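Local coordinates for acetyl-CoA hydrolase/transferase family protein (Porphyromonas gingivalis, PDB 2NVV) that belongs to the acetyl-CoA hydrolase/transferase family and probably transfers coenzyme A between carboxylic acids or hydrolyses acetyl-CoA, and binds zinc, at residues 255-260 with 279-284; 284-289 with 305-310. All coordinates share one frame; numbering follows the deposited sequence.

Contact 1: residues 255-260 with 279-284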
loop_
_atom_site.group_PDB
_atom_site.type_symbol
_atom_site.label_atom_id
_atom_site.label_comp_id
_atom_site.label_asym_id
_atom_site.label_seq_id
_atom_site.Cartn_x
_atom_site.Cartn_y
_atom_site.Cartn_z
ATOM N N LEU A 255 16.036 0.490 -10.401
ATOM C CA LEU A 255 14.800 0.349 -11.165
ATOM C C LEU A 255 14.109 -0.987 -10.989
ATOM O O LEU A 255 14.721 -1.974 -10.607
ATOM C CB LEU A 255 15.041 0.550 -12.658
ATOM C CG LEU A 255 15.501 1.901 -13.201
ATOM C CD1 LEU A 255 15.654 1.763 -14.700
ATOM C CD2 LEU A 255 14.505 2.999 -12.883
ATOM N N GLN A 256 12.814 -0.988 -11.270
ATOM C CA GLN A 256 11.998 -2.181 -11.205
ATOM C C GLN A 256 11.003 -2.062 -12.341
ATOM O O GLN A 256 10.398 -0.995 -12.543
ATOM C CB GLN A 256 11.274 -2.283 -9.867
ATOM C CG GLN A 256 10.352 -3.489 -9.745
ATOM C CD GLN A 256 8.983 -3.250 -10.346
ATOM O OE1 GLN A 256 8.372 -2.200 -10.136
ATOM N NE2 GLN A 256 8.487 -4.228 -11.087
ATOM N N SER A 257 10.864 -3.137 -13.112
ATOM C CA SER A 257 9.928 -3.136 -14.225
ATOM C C SER A 257 9.275 -4.501 -14.280
ATOM O O SER A 257 9.810 -5.473 -13.728
ATOM C CB SER A 257 10.658 -2.873 -15.541
ATOM O OG SER A 257 11.291 -4.052 -16.025
ATOM N N GLY A 258 8.114 -4.576 -14.924
ATOM C CA GLY A 258 7.447 -5.853 -15.047
ATOM C C GLY A 258 8.047 -6.631 -16.201
ATOM O O GLY A 258 9.143 -6.337 -16.668
ATOM N N VAL A 259 7.323 -7.640 -16.657
ATOM C CA VAL A 259 7.765 -8.455 -17.775
ATOM C C VAL A 259 6.841 -8.144 -18.954
ATOM O O VAL A 259 5.671 -7.834 -18.755
ATOM C CB VAL A 259 7.679 -9.953 -17.424
ATOM C CG1 VAL A 259 7.970 -10.809 -18.665
ATOM C CG2 VAL A 259 8.672 -10.266 -16.322
ATOM N N GLY A 260 7.364 -8.210 -20.172
ATOM C CA GLY A 260 6.521 -7.932 -21.311
ATOM C C GLY A 260 7.188 -7.068 -22.352
ATOM O O GLY A 260 8.334 -6.643 -22.179
ATOM N N PHE A 279 22.862 1.952 -14.819
ATOM C CA PHE A 279 22.024 1.733 -13.665
ATOM C C PHE A 279 21.932 0.298 -13.166
ATOM O O PHE A 279 22.366 -0.645 -13.824
ATOM C CB PHE A 279 20.625 2.277 -13.977
ATOM C CG PHE A 279 19.946 1.608 -15.162
ATOM C CD1 PHE A 279 19.073 0.529 -14.972
ATOM C CD2 PHE A 279 20.181 2.056 -16.463
ATOM C CE1 PHE A 279 18.450 -0.084 -16.057
ATOM C CE2 PHE A 279 19.561 1.446 -17.553
ATOM C CZ PHE A 279 18.695 0.376 -17.349
ATOM N N ASN A 280 21.357 0.152 -11.981
ATOM C CA ASN A 280 21.183 -1.154 -11.369
ATOM C C ASN A 280 19.697 -1.467 -11.305
ATOM O O ASN A 280 18.867 -0.566 -11.324
ATOM C CB ASN A 280 21.755 -1.169 -9.946
ATOM C CG ASN A 280 23.240 -0.843 -9.904
ATOM O OD1 ASN A 280 23.647 0.180 -9.346
ATOM N ND2 ASN A 280 24.063 -1.717 -10.487
HETATM N N MSE A 281 19.377 -2.749 -11.233
HETATM C CA MSE A 281 17.994 -3.193 -11.140
HETATM C C MSE A 281 17.755 -3.753 -9.751
HETATM O O MSE A 281 18.645 -4.371 -9.155
HETATM C CB MSE A 281 17.701 -4.336 -12.128
HETATM C CG MSE A 281 17.934 -4.028 -13.594
HETATM SE SE MSE A 281 16.690 -2.746 -14.256
HETATM C CE MSE A 281 15.061 -3.841 -14.250
ATOM N N TYR A 282 16.561 -3.513 -9.232
ATOM C CA TYR A 282 16.150 -4.082 -7.964
ATOM C C TYR A 282 14.718 -4.470 -8.301
ATOM O O TYR A 282 13.761 -3.884 -7.797
ATOM C CB TYR A 282 16.183 -3.063 -6.820
ATOM C CG TYR A 282 16.134 -3.761 -5.472
ATOM C CD1 TYR A 282 17.268 -4.380 -4.950
ATOM C CD2 TYR A 282 14.937 -3.898 -4.773
ATOM C CE1 TYR A 282 17.212 -5.119 -3.780
ATOM C CE2 TYR A 282 14.870 -4.638 -3.607
ATOM C CZ TYR A 282 16.010 -5.250 -3.113
ATOM O OH TYR A 282 15.940 -6.007 -1.961
ATOM N N THR A 283 14.594 -5.438 -9.214
ATOM C CA THR A 283 13.296 -5.933 -9.697
ATOM C C THR A 283 12.832 -7.248 -9.084
ATOM O O THR A 283 13.357 -7.722 -8.076
ATOM C CB THR A 283 13.303 -6.172 -11.226
ATOM O OG1 THR A 283 14.565 -6.724 -11.614
ATOM C CG2 THR A 283 13.046 -4.915 -11.980
ATOM N N GLU A 284 11.812 -7.809 -9.718
ATOM C CA GLU A 284 11.249 -9.080 -9.332
ATOM C C GLU A 284 11.900 -10.114 -10.214
ATOM O O GLU A 284 12.579 -11.017 -9.717
ATOM C CB GLU A 284 9.750 -9.110 -9.579
ATOM C CG GLU A 284 8.915 -8.532 -8.468
ATOM C CD GLU A 284 7.458 -8.434 -8.854
ATOM O OE1 GLU A 284 7.114 -7.559 -9.675
ATOM O OE2 GLU A 284 6.661 -9.236 -8.349
#

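Contact 2: residues 284-289 with 305-310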
loop_
_atom_site.group_PDB
_atom_site.type_symbol
_atom_site.label_atom_id
_atom_site.label_comp_id
_atom_site.label_asym_id
_atom_site.label_seq_id
_atom_site.Cartn_x
_atom_site.Cartn_y
_atom_site.Cartn_z
ATOM N N GLU A 284 11.812 -7.809 -9.718
ATOM C CA GLU A 284 11.249 -9.080 -9.332
ATOM C C GLU A 284 11.900 -10.114 -10.214
ATOM O O GLU A 284 12.579 -11.017 -9.717
ATOM C CB GLU A 284 9.750 -9.110 -9.579
ATOM C CG GLU A 284 8.915 -8.532 -8.468
ATOM C CD GLU A 284 7.458 -8.434 -8.854
ATOM O OE1 GLU A 284 7.114 -7.559 -9.675
ATOM O OE2 GLU A 284 6.661 -9.236 -8.349
ATOM N N VAL A 285 11.691 -9.988 -11.522
ATOM C CA VAL A 285 12.270 -10.943 -12.467
ATOM C C VAL A 285 13.219 -10.302 -13.491
ATOM O O VAL A 285 12.905 -9.296 -14.132
ATOM C CB VAL A 285 11.150 -11.791 -13.191
ATOM C CG1 VAL A 285 9.777 -11.428 -12.652
ATOM C CG2 VAL A 285 11.205 -11.604 -14.688
ATOM N N ILE A 286 14.399 -10.897 -13.613
ATOM C CA ILE A 286 15.414 -10.427 -14.530
ATOM C C ILE A 286 15.178 -11.131 -15.857
ATOM O O ILE A 286 15.217 -12.361 -15.923
ATOM C CB ILE A 286 16.812 -10.755 -13.970
ATOM C CG1 ILE A 286 16.940 -10.149 -12.567
ATOM C CG2 ILE A 286 17.886 -10.214 -14.871
ATOM C CD1 ILE A 286 18.115 -10.658 -11.774
ATOM N N GLN A 287 14.914 -10.356 -16.908
ATOM C CA GLN A 287 14.653 -10.924 -18.222
ATOM C C GLN A 287 15.816 -10.746 -19.190
ATOM O O GLN A 287 16.844 -10.156 -18.850
ATOM C CB GLN A 287 13.390 -10.301 -18.820
ATOM C CG GLN A 287 13.513 -8.811 -19.101
ATOM C CD GLN A 287 13.006 -7.943 -17.960
ATOM O OE1 GLN A 287 11.856 -7.495 -17.973
ATOM N NE2 GLN A 287 13.855 -7.706 -16.969
ATOM N N ASP A 288 15.647 -11.270 -20.405
ATOM C CA ASP A 288 16.672 -11.172 -21.436
ATOM C C ASP A 288 17.093 -9.730 -21.657
ATOM O O ASP A 288 18.281 -9.431 -21.725
ATOM C CB ASP A 288 16.162 -11.743 -22.757
ATOM C CG ASP A 288 16.011 -13.245 -22.728
ATOM O OD1 ASP A 288 15.557 -13.815 -23.733
ATOM O OD2 ASP A 288 16.352 -13.867 -21.712
ATOM N N ALA A 289 16.113 -8.840 -21.765
ATOM C CA ALA A 289 16.386 -7.422 -21.998
ATOM C C ALA A 289 17.397 -6.836 -21.019
ATOM O O ALA A 289 18.220 -6.006 -21.398
ATOM C CB ALA A 289 15.094 -6.624 -21.957
ATOM N N CYS A 305 14.230 -11.781 -8.001
ATOM C CA CYS A 305 13.777 -12.989 -7.327
ATOM C C CYS A 305 13.970 -14.174 -8.255
ATOM O O CYS A 305 13.989 -15.320 -7.824
ATOM C CB CYS A 305 12.303 -12.871 -6.956
ATOM S SG CYS A 305 11.727 -14.166 -5.859
ATOM N N SER A 306 14.110 -13.890 -9.543
ATOM C CA SER A 306 14.308 -14.946 -10.522
ATOM C C SER A 306 15.021 -14.429 -11.756
ATOM O O SER A 306 14.963 -13.246 -12.080
ATOM C CB SER A 306 12.968 -15.531 -10.957
ATOM O OG SER A 306 12.307 -14.638 -11.841
ATOM N N LEU A 307 15.704 -15.336 -12.435
ATOM C CA LEU A 307 16.403 -15.014 -13.664
ATOM C C LEU A 307 15.585 -15.769 -14.698
ATOM O O LEU A 307 15.825 -16.951 -14.954
ATOM C CB LEU A 307 17.842 -15.542 -13.630
ATOM C CG LEU A 307 18.726 -15.264 -14.850
ATOM C CD1 LEU A 307 18.939 -13.782 -15.019
ATOM C CD2 LEU A 307 20.058 -15.962 -14.663
ATOM N N SER A 308 14.589 -15.089 -15.252
ATOM C CA SER A 308 13.715 -15.691 -16.243
ATOM C C SER A 308 14.177 -15.332 -17.641
ATOM O O SER A 308 13.635 -14.421 -18.263
ATOM C CB SER A 308 12.284 -15.215 -16.020
ATOM O OG SER A 308 11.824 -15.611 -14.740
ATOM N N VAL A 309 15.173 -16.061 -18.133
ATOM C CA VAL A 309 15.731 -15.801 -19.456
ATOM C C VAL A 309 15.589 -16.979 -20.416
ATOM O O VAL A 309 15.354 -18.107 -19.991
ATOM C CB VAL A 309 17.217 -15.430 -19.351
ATOM C CG1 VAL A 309 17.373 -14.177 -18.497
ATOM C CG2 VAL A 309 18.000 -16.599 -18.765
ATOM N N SER A 310 15.729 -16.704 -21.710
ATOM C CA SER A 310 15.613 -17.741 -22.726
ATOM C C SER A 310 16.787 -18.708 -22.630
ATOM O O SER A 310 17.775 -18.417 -21.962
ATOM C CB SER A 310 15.550 -17.108 -24.117
ATOM O OG SER A 310 16.658 -16.262 -24.347
#

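Contact 1: residues 255-260 with 279-284
L255 lays its CD1 methyl obliquely against the ring of F279, 3.6 Å from CE1, with the two side chains running at about a right angle to each other. The other half of this apolar patch is M281, present as selenomethionine. Its SE atom lies 4.0 Å from CB of L255 and also sits in plane at the edge of the F279 ring. In the chain of M281 the bend at chi2 turns SE back toward L255, and a second bend at chi3 brings CE near OG of S257.

The backbones join at a single bridge between L255 and M281. N of L255 donates to O of N280 at 3.2 Å, while N of Y282 reaches O of L255 at 2.8 Å and is nearly straight, 176° at the hydrogen. The strands run 54° apart, consistent with the pairing being limited to this one bridge.

Past the bridge, Q256 passes over T283, its CG 3.8 Å from the CG2 methyl. The amide continues to E284, where NE2 stands 3.9 Å from OE1, too far for a bond, and the amide and carboxylate planes are 65° apart. Each group is held by another partner: OE1 of Q256 by N351, and OE2 of E284, the predicted thioester-forming glutamate, by N337.

Helix 261-272 connects the two strands in a strand-helix-strand unit, and the glycine-bearing turn from G258 is consistent with a Rossmann-type loop, here predicted to bind CoA. That helix covers the apolar side, L270 meeting both L255 and F279 and L267 meeting M281. Strand 255-257 is the edge of a sheet continued by strand 348-352, and strand 279-282 pairs with 299-304, which puts this bridge between two sheets.

Contact 2: residues 284-289 with 305-310
D288 holds S310 through both carboxylate oxygens. OD1 takes the hydroxyl OG of S310 at 2.8 Å, met on the syn side but 32° out of the carboxylate plane, and OD2 uses its syn lone pair for the backbone N of S310 at 2.9 Å. The aspartate CG lies anti to its own carbonyl carbon (chi1 -71°), which carries the carboxylate across to the other segment.

Upstream, the backbones run parallel. O of E284 accepts from N of S306 and, in a bond modelled too short to be relied on, from N of C305, and N of I286 donates to O of S306 at 2.9 Å, almost linearly. A weak bond from N of S308 to O of I286 ends the pairing. On one face CB of V285 rests 3.4 Å from OG of S306, which is itself bonded to OG of S308 at 3.1 Å; T27 holds that second hydroxyl from outside. On the other face CG2 of I286 meets CD1 of L307 at 3.7 Å.

Further out, I291 of helix 288-295 packs on both I286 and L307, and I314 of helix 311-318 supports L307 and V309. S310 is the N-cap of helix 311-318, so D288, in the first turn of helix 288-295, ties the starts of two helices together. A carboxylate placed there probably also interacts favourably with their dipoles.

How the contacts relate
The two contacts share E284, predicted to form the glutamyl-CoA thioester: it closes contact 1 with its side chain and opens contact 2 with its backbone. Along the chain they follow in series, strand 279-282 leading into 285-286, and their centres are about 9 Å apart. They also pack directly, the V259 side chain, on the predicted CoA loop, meeting that of V285 with the nearest atoms about 3 Å apart. The side chain of E284 is about 3 Å from G378 and about 10 Å from the side chain of N374, measured between nearest atoms; both are predicted to bind CoA. Together the contacts probably set the glutamate beside the loop predicted to bind the coenzyme.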